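PDB 3W5M: putative rhamnosidase from Streptomyces avermitilis, which releases terminal non-reducing alpha-L-rhamnose from rhamnosides such as citrus flavonoids and gum arabic, and binds L-rhamnose through a calcium-dependent carbohydrate-binding module. Local coordinates for residues Ser70-Tyr75 with Tyr710-Val715; Val750-Pro755 with His846-Phe851; Pro947-Glu952 with Thr969-Arg974. All blocks are in the same frame, centred on the assembly; numbering follows the deposited sequence. Where two conformers were deposited one is given.

The three contacts follow one another along the chain and do not touch. Contact 1 joins the N-terminal immunoglobulin-like domain to the catalytic helical domain, contact 2 ties two loops within that helical domain, and contact 3 lies inside the C-terminal beta-sandwich. Their centres are about 30 to 38 Å apart; contacts 2 and 3 come nearest, with about 13 Å between their closest atoms. Contact 1 also borders the C-terminal domain, since V71 touches L963 and H964, just ahead of strand 965-974 of contact 3. None includes a residue of the rhamnose sites, the calcium site or the probable proton donor E636 and acceptor E895, although contact 2 touches W897, close in sequence to E895.

Contact 1 (Ser70-Tyr75 with Tyr710-Val715); sequences SVLVPY and YGDRQV
L72 lays its CD1 methyl against D712, 3.9 Å from D712 CA and 4.1 Å from D712 CG, the two side chains crossing at about a right angle. L72 CB points at the turn of 710-712, and CG, anti to the carbonyl carbon (chi1 -61°), continues the reach. The same methyl lies 4.2 Å from Y710 O, and V71 CG1 touches that carbonyl more loosely, at 4.4 Å. No hydrogen bond crosses between the segments. L72 has positive phi and, with V73, faces L27 in a G1 beta bulge where strand 73-74 pairs with strand 26-32 of the N-terminal immunoglobulin-like domain; across from it, G711 ends helix 698-710 with positive phi and D712 is the N-cap of helix 713-732. D712 OD1 accepts from V715 N at 3.0 Å, the donor standing 49° out of the carboxylate plane. From the N-terminal domain, R26 forms a salt bridge to OD1 and Y13 OH a hydrogen bond to OD2. With an alanine at D712, V715 N would probably lose its cap, R26 its charge partner and Y13 its hydrogen-bond partner, and L72 CD1 its touch with the carboxylate.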
loop_
_atom_site.group_PDB
_atom_site.type_symbol
_atom_site.label_atom_id
_atom_site.label_comp_id
_atom_site.label_asym_id
_atom_site.label_seq_id
_atom_site.Cartn_x
_atom_site.Cartn_y
_atom_site.Cartn_z
ATOM N N SER A 70 -3.692 4.218 -31.432
ATOM C CA SER A 70 -2.468 4.949 -31.082
ATOM C C SER A 70 -2.036 4.746 -29.625
ATOM O O SER A 70 -1.002 5.291 -29.163
ATOM C CB SER A 70 -2.626 6.435 -31.422
ATOM O OG SER A 70 -3.633 7.073 -30.646
ATOM N N VAL A 71 -2.795 3.914 -28.922
ATOM C CA VAL A 71 -2.575 3.672 -27.500
ATOM C C VAL A 71 -2.600 2.173 -27.229
ATOM O O VAL A 71 -3.540 1.457 -27.654
ATOM C CB VAL A 71 -3.617 4.485 -26.670
ATOM C CG1 VAL A 71 -3.833 3.920 -25.278
ATOM C CG2 VAL A 71 -3.201 5.963 -26.616
ATOM N N LEU A 72 -1.564 1.701 -26.537
ATOM C CA LEU A 72 -1.429 0.291 -26.080
ATOM C C LEU A 72 -1.446 -0.709 -27.245
ATOM O O LEU A 72 -2.125 -1.754 -27.195
ATOM C CB LEU A 72 -2.504 -0.072 -25.031
ATOM C CG LEU A 72 -2.457 0.763 -23.741
ATOM C CD1 LEU A 72 -3.686 0.467 -22.882
ATOM C CD2 LEU A 72 -1.173 0.470 -22.997
ATOM N N VAL A 73 -0.713 -0.365 -28.301
ATOM C CA VAL A 73 -0.577 -1.243 -29.477
ATOM C C VAL A 73 0.501 -2.284 -29.194
ATOM O O VAL A 73 1.664 -1.930 -28.927
ATOM C CB VAL A 73 -0.233 -0.434 -30.748
ATOM C CG1 VAL A 73 -0.084 -1.372 -31.955
ATOM C CG2 VAL A 73 -1.263 0.641 -30.998
ATOM N N PRO A 74 0.137 -3.588 -29.210
ATOM C CA PRO A 74 1.135 -4.605 -28.846
ATOM C C PRO A 74 2.218 -4.797 -29.877
ATOM O O PRO A 74 1.945 -4.899 -31.093
ATOM C CB PRO A 74 0.329 -5.909 -28.704
ATOM C CG PRO A 74 -1.012 -5.625 -29.273
ATOM C CD PRO A 74 -1.214 -4.155 -29.413
ATOM N N TYR A 75 3.451 -4.829 -29.394
ATOM C CA TYR A 75 4.569 -5.329 -30.198
ATOM C C TYR A 75 4.176 -6.629 -30.886
ATOM O O TYR A 75 3.680 -7.551 -30.233
ATOM C CB TYR A 75 5.772 -5.564 -29.316
ATOM C CG TYR A 75 6.930 -6.232 -30.039
ATOM C CD1 TYR A 75 7.762 -5.500 -30.885
ATOM C CD2 TYR A 75 7.186 -7.598 -29.868
ATOM C CE1 TYR A 75 8.823 -6.112 -31.544
ATOM C CE2 TYR A 75 8.243 -8.228 -30.526
ATOM C CZ TYR A 75 9.059 -7.484 -31.358
ATOM O OH TYR A 75 10.108 -8.095 -32.001
ATOM N N TYR A 710 -8.592 3.876 -19.178
ATOM C CA TYR A 710 -7.381 3.705 -19.998
ATOM C C TYR A 710 -7.672 3.035 -21.342
ATOM O O TYR A 710 -6.854 3.107 -22.255
ATOM C CB TYR A 710 -6.258 2.961 -19.253
ATOM C CG TYR A 710 -5.903 3.649 -17.965
ATOM C CD1 TYR A 710 -5.261 4.890 -17.973
ATOM C CD2 TYR A 710 -6.216 3.067 -16.734
ATOM C CE1 TYR A 710 -4.949 5.538 -16.781
ATOM C CE2 TYR A 710 -5.913 3.708 -15.541
ATOM C CZ TYR A 710 -5.272 4.940 -15.563
ATOM O OH TYR A 710 -4.995 5.590 -14.350
ATOM N N GLY A 711 -8.838 2.407 -21.470
ATOM C CA GLY A 711 -9.122 1.663 -22.698
ATOM C C GLY A 711 -8.279 0.405 -22.770
ATOM O O GLY A 711 -8.070 -0.136 -23.865
ATOM N N ASP A 712 -7.806 -0.076 -21.611
ATOM C CA ASP A 712 -6.895 -1.218 -21.537
ATOM C C ASP A 712 -7.621 -2.541 -21.763
ATOM O O ASP A 712 -8.197 -3.094 -20.814
ATOM C CB ASP A 712 -6.213 -1.246 -20.156
ATOM C CG ASP A 712 -5.044 -2.200 -20.092
ATOM O OD1 ASP A 712 -5.127 -3.318 -20.643
ATOM O OD2 ASP A 712 -4.014 -1.832 -19.465
ATOM N N ARG A 713 -7.582 -3.061 -22.999
ATOM C CA ARG A 713 -8.299 -4.307 -23.322
ATOM C C ARG A 713 -7.635 -5.512 -22.689
ATOM O O ARG A 713 -8.296 -6.474 -22.381
ATOM C CB ARG A 713 -8.468 -4.528 -24.857
ATOM C CG ARG A 713 -9.301 -3.428 -25.527
ATOM C CD ARG A 713 -9.338 -3.524 -27.052
ATOM N NE ARG A 713 -10.380 -4.435 -27.540
ATOM C CZ ARG A 713 -10.153 -5.676 -27.976
ATOM N NH1 ARG A 713 -8.929 -6.171 -27.974
ATOM N NH2 ARG A 713 -11.152 -6.429 -28.402
ATOM N N GLN A 714 -6.324 -5.463 -22.467
ATOM C CA GLN A 714 -5.647 -6.608 -21.886
ATOM C C GLN A 714 -6.107 -6.893 -20.450
ATOM O O GLN A 714 -6.192 -8.054 -20.039
ATOM C CB GLN A 714 -4.133 -6.421 -21.930
ATOM C CG GLN A 714 -3.347 -7.570 -21.346
ATOM C CD GLN A 714 -1.858 -7.385 -21.585
ATOM O OE1 GLN A 714 -1.369 -7.663 -22.679
ATOM N NE2 GLN A 714 -1.131 -6.902 -20.569
ATOM N N VAL A 715 -6.411 -5.834 -19.711
ATOM C CA VAL A 715 -6.901 -5.976 -18.343
ATOM C C VAL A 715 -8.228 -6.764 -18.348
ATOM O O VAL A 715 -8.444 -7.596 -17.479
ATOM C CB VAL A 715 -7.080 -4.599 -17.681
ATOM C CG1 VAL A 715 -7.874 -4.712 -16.406
ATOM C CG2 VAL A 715 -5.704 -4.019 -17.345
#

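Contact 2 (Val750-Pro755 with His846-Phe851); sequences VSDETP and HLSTGF
S848 and D752 meet through their polar ends, the serine hydroxyl giving a hydrogen bond to one carboxylate oxygen of the aspartate. The modelled separation of S848 OG from D752 OD2 is very short, 2.4 Å, and its exact value is doubtful. The stems lie close as well, with D752 CB 3.7 Å from S848 CB. D752 holds CG anti to its backbone N (chi1 -159°), which extends the carboxylate toward the serine, while S848 answers by placing OG between its own N and carbonyl carbon (chi1 74°). The second link uses the backbone: V750 N donates to S848 O at 3.0 Å, approaching from above the carbonyl plane, 46° out of it. V750 CG2 packs beside this bond, 4.1 Å from S848 CA, and W897 touches both V750 and L847.

Q812, the first residue of helix 812-820, ties the polar pair together from outside. Its backbone N donates to D752 OD2 and its side-chain OE1 accepts from S848 N. S848 is thus bonded at its carbonyl and its amide N, and at its hydroxyl too, though at a doubtful length. The bond from Q812 N at the start of helix 812-820 would probably favour the charged form of the D752 carboxylate. The two segments are irregular loops, one leading into helix 756-777 and the other toward helix 854-863. Both loops join helices of the (alpha/alpha)6-barrel of the GH78 catalytic domain, and the contact links them across 90 residues of mostly helical chain.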
loop_
_atom_site.group_PDB
_atom_site.type_symbol
_atom_site.label_atom_id
_atom_site.label_comp_id
_atom_site.label_asym_id
_atom_site.label_seq_id
_atom_site.Cartn_x
_atom_site.Cartn_y
_atom_site.Cartn_z
ATOM N N VAL A 750 -24.524 6.189 8.095
ATOM C CA VAL A 750 -24.932 7.014 9.252
ATOM C C VAL A 750 -26.350 6.633 9.687
ATOM O O VAL A 750 -27.320 7.261 9.254
ATOM C CB VAL A 750 -24.910 8.532 8.936
ATOM C CG1 VAL A 750 -24.933 9.353 10.231
ATOM C CG2 VAL A 750 -23.697 8.913 8.101
ATOM N N SER A 751 -26.434 5.612 10.545
ATOM C CA SER A 751 -27.703 5.086 11.069
ATOM C C SER A 751 -28.805 4.986 10.006
ATOM O O SER A 751 -29.903 5.540 10.159
ATOM C CB SER A 751 -28.182 5.893 12.284
ATOM O OG SER A 751 -29.331 5.286 12.857
ATOM N N ASP A 752 -28.497 4.276 8.924
ATOM C CA ASP A 752 -29.418 4.096 7.803
ATOM C C ASP A 752 -28.965 2.788 7.162
ATOM O O ASP A 752 -28.347 2.801 6.093
ATOM C CB ASP A 752 -29.283 5.281 6.833
ATOM C CG ASP A 752 -30.506 5.475 5.916
ATOM O OD1 ASP A 752 -31.612 5.002 6.253
ATOM O OD2 ASP A 752 -30.359 6.145 4.857
ATOM N N GLU A 753 -29.242 1.675 7.844
ATOM C CA GLU A 753 -28.725 0.359 7.470
ATOM C C GLU A 753 -29.533 -0.369 6.383
ATOM O O GLU A 753 -30.642 -0.836 6.626
ATOM C CB GLU A 753 -28.592 -0.531 8.713
ATOM C CG GLU A 753 -28.080 -1.948 8.444
ATOM C CD GLU A 753 -26.553 -2.047 8.362
ATOM O OE1 GLU A 753 -25.851 -1.088 8.774
ATOM O OE2 GLU A 753 -26.050 -3.094 7.882
ATOM N N THR A 754 -28.955 -0.480 5.189
ATOM C CA THR A 754 -29.575 -1.227 4.091
ATOM C C THR A 754 -29.486 -2.724 4.329
ATOM O O THR A 754 -28.401 -3.246 4.647
ATOM C CB THR A 754 -28.906 -0.907 2.733
ATOM O OG1 THR A 754 -28.824 0.511 2.561
ATOM C CG2 THR A 754 -29.688 -1.535 1.545
ATOM N N PRO A 755 -30.623 -3.445 4.163
ATOM C CA PRO A 755 -30.659 -4.904 4.227
ATOM C C PRO A 755 -29.609 -5.537 3.310
ATOM O O PRO A 755 -29.508 -5.186 2.136
ATOM C CB PRO A 755 -32.070 -5.255 3.746
ATOM C CG PRO A 755 -32.879 -4.048 4.070
ATOM C CD PRO A 755 -31.961 -2.865 3.916
ATOM N N HIS A 846 -28.516 16.156 4.373
ATOM C CA HIS A 846 -27.283 15.409 4.656
ATOM C C HIS A 846 -27.399 14.013 4.074
ATOM O O HIS A 846 -28.473 13.415 4.057
ATOM C CB HIS A 846 -26.995 15.271 6.167
ATOM C CG HIS A 846 -26.671 16.562 6.858
ATOM N ND1 HIS A 846 -27.643 17.437 7.291
ATOM C CD2 HIS A 846 -25.485 17.112 7.216
ATOM C CE1 HIS A 846 -27.070 18.481 7.864
ATOM N NE2 HIS A 846 -25.761 18.308 7.837
ATOM N N LEU A 847 -26.273 13.487 3.609
ATOM C CA LEU A 847 -26.215 12.106 3.183
ATOM C C LEU A 847 -26.337 11.157 4.375
ATOM O O LEU A 847 -26.139 11.554 5.516
ATOM C CB LEU A 847 -24.897 11.847 2.420
ATOM C CG LEU A 847 -23.555 12.031 3.142
ATOM C CD1 LEU A 847 -23.229 10.828 4.033
ATOM C CD2 LEU A 847 -22.473 12.238 2.100
ATOM N N SER A 848 -26.636 9.898 4.113
ATOM C CA SER A 848 -26.624 8.904 5.165
ATOM C C SER A 848 -25.897 7.638 4.721
ATOM O O SER A 848 -25.873 6.628 5.427
ATOM C CB SER A 848 -28.053 8.565 5.576
ATOM O OG SER A 848 -28.626 7.772 4.564
ATOM N N THR A 849 -25.292 7.702 3.547
ATOM C CA THR A 849 -24.723 6.509 2.909
ATOM C C THR A 849 -23.384 6.077 3.525
ATOM O O THR A 849 -22.600 6.941 3.938
ATOM C CB THR A 849 -24.491 6.786 1.408
ATOM O OG1 THR A 849 -23.811 8.039 1.251
ATOM C CG2 THR A 849 -25.841 6.916 0.703
ATOM N N GLY A 850 -23.125 4.773 3.518
ATOM C CA GLY A 850 -21.798 4.186 3.864
ATOM C C GLY A 850 -20.865 3.961 2.660
ATOM O O GLY A 850 -20.973 4.660 1.651
ATOM N N PHE A 851 -19.963 2.978 2.780
ATOM C CA PHE A 851 -18.942 2.701 1.755
ATOM C C PHE A 851 -19.459 2.428 0.363
ATOM O O PHE A 851 -18.873 2.906 -0.605
ATOM C CB PHE A 851 -18.037 1.526 2.173
ATOM C CG PHE A 851 -16.902 1.940 3.084
ATOM C CD1 PHE A 851 -17.033 3.038 3.940
ATOM C CD2 PHE A 851 -15.711 1.243 3.078
ATOM C CE1 PHE A 851 -15.992 3.437 4.778
ATOM C CE2 PHE A 851 -14.659 1.624 3.916
ATOM C CZ PHE A 851 -14.805 2.721 4.772
#

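Contact 3 (Pro947-Glu952 with Thr969-Arg974); sequences PRPGGE and TRWQQR
Within the C-terminal beta-sandwich domain, a proline-rich loop lies over a tryptophan on strand 965-974, making a pair of CH-pi contacts. P947 and P949, separated by one residue, both sit over the same face of the W971 indole and divide it between them. P947 CB stands 3.8 Å from the centroid of the five-membered ring, 29° off its normal, and lies 3.4 Å from W971 NE1. P949 takes the six-membered ring, its CG 4.1 Å from that centroid and 26° off the normal, while P949 CB is 3.7 Å from W971 CH2. The CB of the intervening R948 points away from the strand, as alternation along an extended backbone suggests. W971 presents this face because CG is set between its backbone N and carbonyl carbon (chi1 62°), and the indole N-H donates to I930 O, which fixes the rotation of the ring. Two residues along the strand, the extended chain of Q973 comes up on the same side, and its CD lies 3.8 Å from P949 CB at the more open margin.

The loop connects strand 942-945 of one sheet with strand 955-962 of the other. Strand 965-974 runs antiparallel between 955-962 and 977-984, so W971 also touches A956 and L980, and P949 and Q973 both meet F978. The loop also meets helix 867-875 of the catalytic domain, where Y871 OH hydrogen-bonds to R948 O.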
loop_
_atom_site.group_PDB
_atom_site.type_symbol
_atom_site.label_atom_id
_atom_site.label_comp_id
_atom_site.label_asym_id
_atom_site.label_seq_id
_atom_site.Cartn_x
_atom_site.Cartn_y
_atom_site.Cartn_z
ATOM N N PRO A 947 -19.586 20.323 -18.147
ATOM C CA PRO A 947 -19.543 21.034 -16.872
ATOM C C PRO A 947 -20.961 21.451 -16.486
ATOM O O PRO A 947 -21.712 21.955 -17.337
ATOM C CB PRO A 947 -18.685 22.267 -17.177
ATOM C CG PRO A 947 -18.735 22.434 -18.664
ATOM C CD PRO A 947 -18.831 21.041 -19.193
ATOM N N ARG A 948 -21.330 21.212 -15.231
ATOM C CA ARG A 948 -22.622 21.627 -14.738
ATOM C C ARG A 948 -22.449 22.598 -13.580
ATOM O O ARG A 948 -22.420 22.160 -12.429
ATOM C CB ARG A 948 -23.426 20.410 -14.289
ATOM C CG ARG A 948 -23.631 19.348 -15.354
ATOM C CD ARG A 948 -23.917 18.036 -14.676
ATOM N NE ARG A 948 -24.462 16.998 -15.552
ATOM C CZ ARG A 948 -25.755 16.852 -15.824
ATOM N NH1 ARG A 948 -26.639 17.704 -15.327
ATOM N NH2 ARG A 948 -26.166 15.857 -16.591
ATOM N N PRO A 949 -22.356 23.912 -13.869
ATOM C CA PRO A 949 -22.255 24.921 -12.812
ATOM C C PRO A 949 -23.426 24.796 -11.846
ATOM O O PRO A 949 -24.491 24.285 -12.219
ATOM C CB PRO A 949 -22.326 26.248 -13.575
ATOM C CG PRO A 949 -21.951 25.908 -14.979
ATOM C CD PRO A 949 -22.523 24.543 -15.191
ATOM N N GLY A 950 -23.212 25.229 -10.605
ATOM C CA GLY A 950 -24.147 24.953 -9.519
ATOM C C GLY A 950 -23.459 25.284 -8.211
ATOM O O GLY A 950 -22.275 25.678 -8.206
ATOM N N GLY A 951 -24.183 25.130 -7.103
ATOM C CA GLY A 951 -23.649 25.485 -5.781
ATOM C C GLY A 951 -22.905 26.805 -5.816
ATOM O O GLY A 951 -23.401 27.786 -6.363
ATOM N N GLU A 952 -21.682 26.819 -5.294
ATOM C CA GLU A 952 -20.920 28.048 -5.172
ATOM C C GLU A 952 -19.860 28.113 -6.240
ATOM O O GLU A 952 -18.997 28.999 -6.206
ATOM C CB GLU A 952 -20.233 28.136 -3.799
ATOM C CG GLU A 952 -21.005 27.536 -2.634
ATOM C CD GLU A 952 -20.226 27.549 -1.316
ATOM O OE1 GLU A 952 -19.144 28.179 -1.236
ATOM O OE2 GLU A 952 -20.704 26.913 -0.354
ATOM N N THR A 969 -9.869 21.573 -19.482
ATOM C CA THR A 969 -11.069 22.411 -19.465
ATOM C C THR A 969 -10.829 23.649 -18.604
ATOM O O THR A 969 -10.024 23.626 -17.676
ATOM C CB THR A 969 -12.330 21.701 -18.919
ATOM O OG1 THR A 969 -12.106 21.268 -17.566
ATOM C CG2 THR A 969 -12.738 20.521 -19.785
ATOM N N ARG A 970 -11.510 24.742 -18.953
ATOM C CA ARG A 970 -11.505 25.950 -18.154
ATOM C C ARG A 970 -12.801 26.672 -18.464
ATOM O O ARG A 970 -13.045 27.028 -19.620
ATOM C CB ARG A 970 -10.328 26.838 -18.504
ATOM C CG ARG A 970 -10.284 28.090 -17.645
ATOM C CD ARG A 970 -8.954 28.799 -17.785
ATOM N NE ARG A 970 -9.075 30.221 -17.483
ATOM C CZ ARG A 970 -8.266 31.165 -17.964
ATOM N NH1 ARG A 970 -7.265 30.851 -18.785
ATOM N NH2 ARG A 970 -8.464 32.434 -17.633
ATOM N N TRP A 971 -13.630 26.865 -17.450
ATOM C CA TRP A 971 -14.881 27.587 -17.643
ATOM C C TRP A 971 -15.118 28.629 -16.559
ATOM O O TRP A 971 -14.612 28.509 -15.435
ATOM C CB TRP A 971 -16.076 26.638 -17.774
ATOM C CG TRP A 971 -16.384 25.765 -16.590
ATOM C CD1 TRP A 971 -15.976 24.472 -16.400
ATOM C CD2 TRP A 971 -17.206 26.093 -15.464
ATOM N NE1 TRP A 971 -16.477 23.982 -15.216
ATOM C CE2 TRP A 971 -17.242 24.954 -14.625
ATOM C CE3 TRP A 971 -17.918 27.243 -15.074
ATOM C CZ2 TRP A 971 -17.950 24.932 -13.412
ATOM C CZ3 TRP A 971 -18.629 27.214 -13.865
ATOM C CH2 TRP A 971 -18.629 26.068 -13.053
ATOM N N GLN A 972 -15.892 29.655 -16.920
ATOM C CA GLN A 972 -16.182 30.777 -16.030
ATOM C C GLN A 972 -17.586 31.287 -16.310
ATOM O O GLN A 972 -17.951 31.479 -17.477
ATOM C CB GLN A 972 -15.171 31.888 -16.260
ATOM C CG GLN A 972 -15.322 33.093 -15.345
ATOM C CD GLN A 972 -14.150 34.056 -15.467
ATOM O OE1 GLN A 972 -13.292 33.911 -16.346
ATOM N NE2 GLN A 972 -14.107 35.047 -14.587
ATOM N N GLN A 973 -18.370 31.456 -15.247
ATOM C CA GLN A 973 -19.623 32.230 -15.279
ATOM C C GLN A 973 -19.373 33.635 -14.747
ATOM O O GLN A 973 -18.948 33.797 -13.590
ATOM C CB GLN A 973 -20.673 31.599 -14.391
ATOM C CG GLN A 973 -21.340 30.379 -14.967
ATOM C CD GLN A 973 -22.531 29.956 -14.140
ATOM O OE1 GLN A 973 -22.474 29.937 -12.908
ATOM N NE2 GLN A 973 -23.617 29.613 -14.808
ATOM N N ARG A 974 -19.628 34.651 -15.574
ATOM C CA ARG A 974 -19.564 36.028 -15.105
ATOM C C ARG A 974 -20.511 36.948 -15.851
ATOM O O ARG A 974 -20.803 36.737 -17.029
ATOM C CB ARG A 974 -18.140 36.565 -15.132
ATOM C CG ARG A 974 -17.791 37.331 -13.865
ATOM C CD ARG A 974 -16.287 37.477 -13.690
ATOM N NE ARG A 974 -15.632 37.799 -14.960
ATOM C CZ ARG A 974 -15.604 39.011 -15.514
ATOM N NH1 ARG A 974 -16.188 40.046 -14.914
ATOM N NH2 ARG A 974 -14.992 39.190 -16.680
#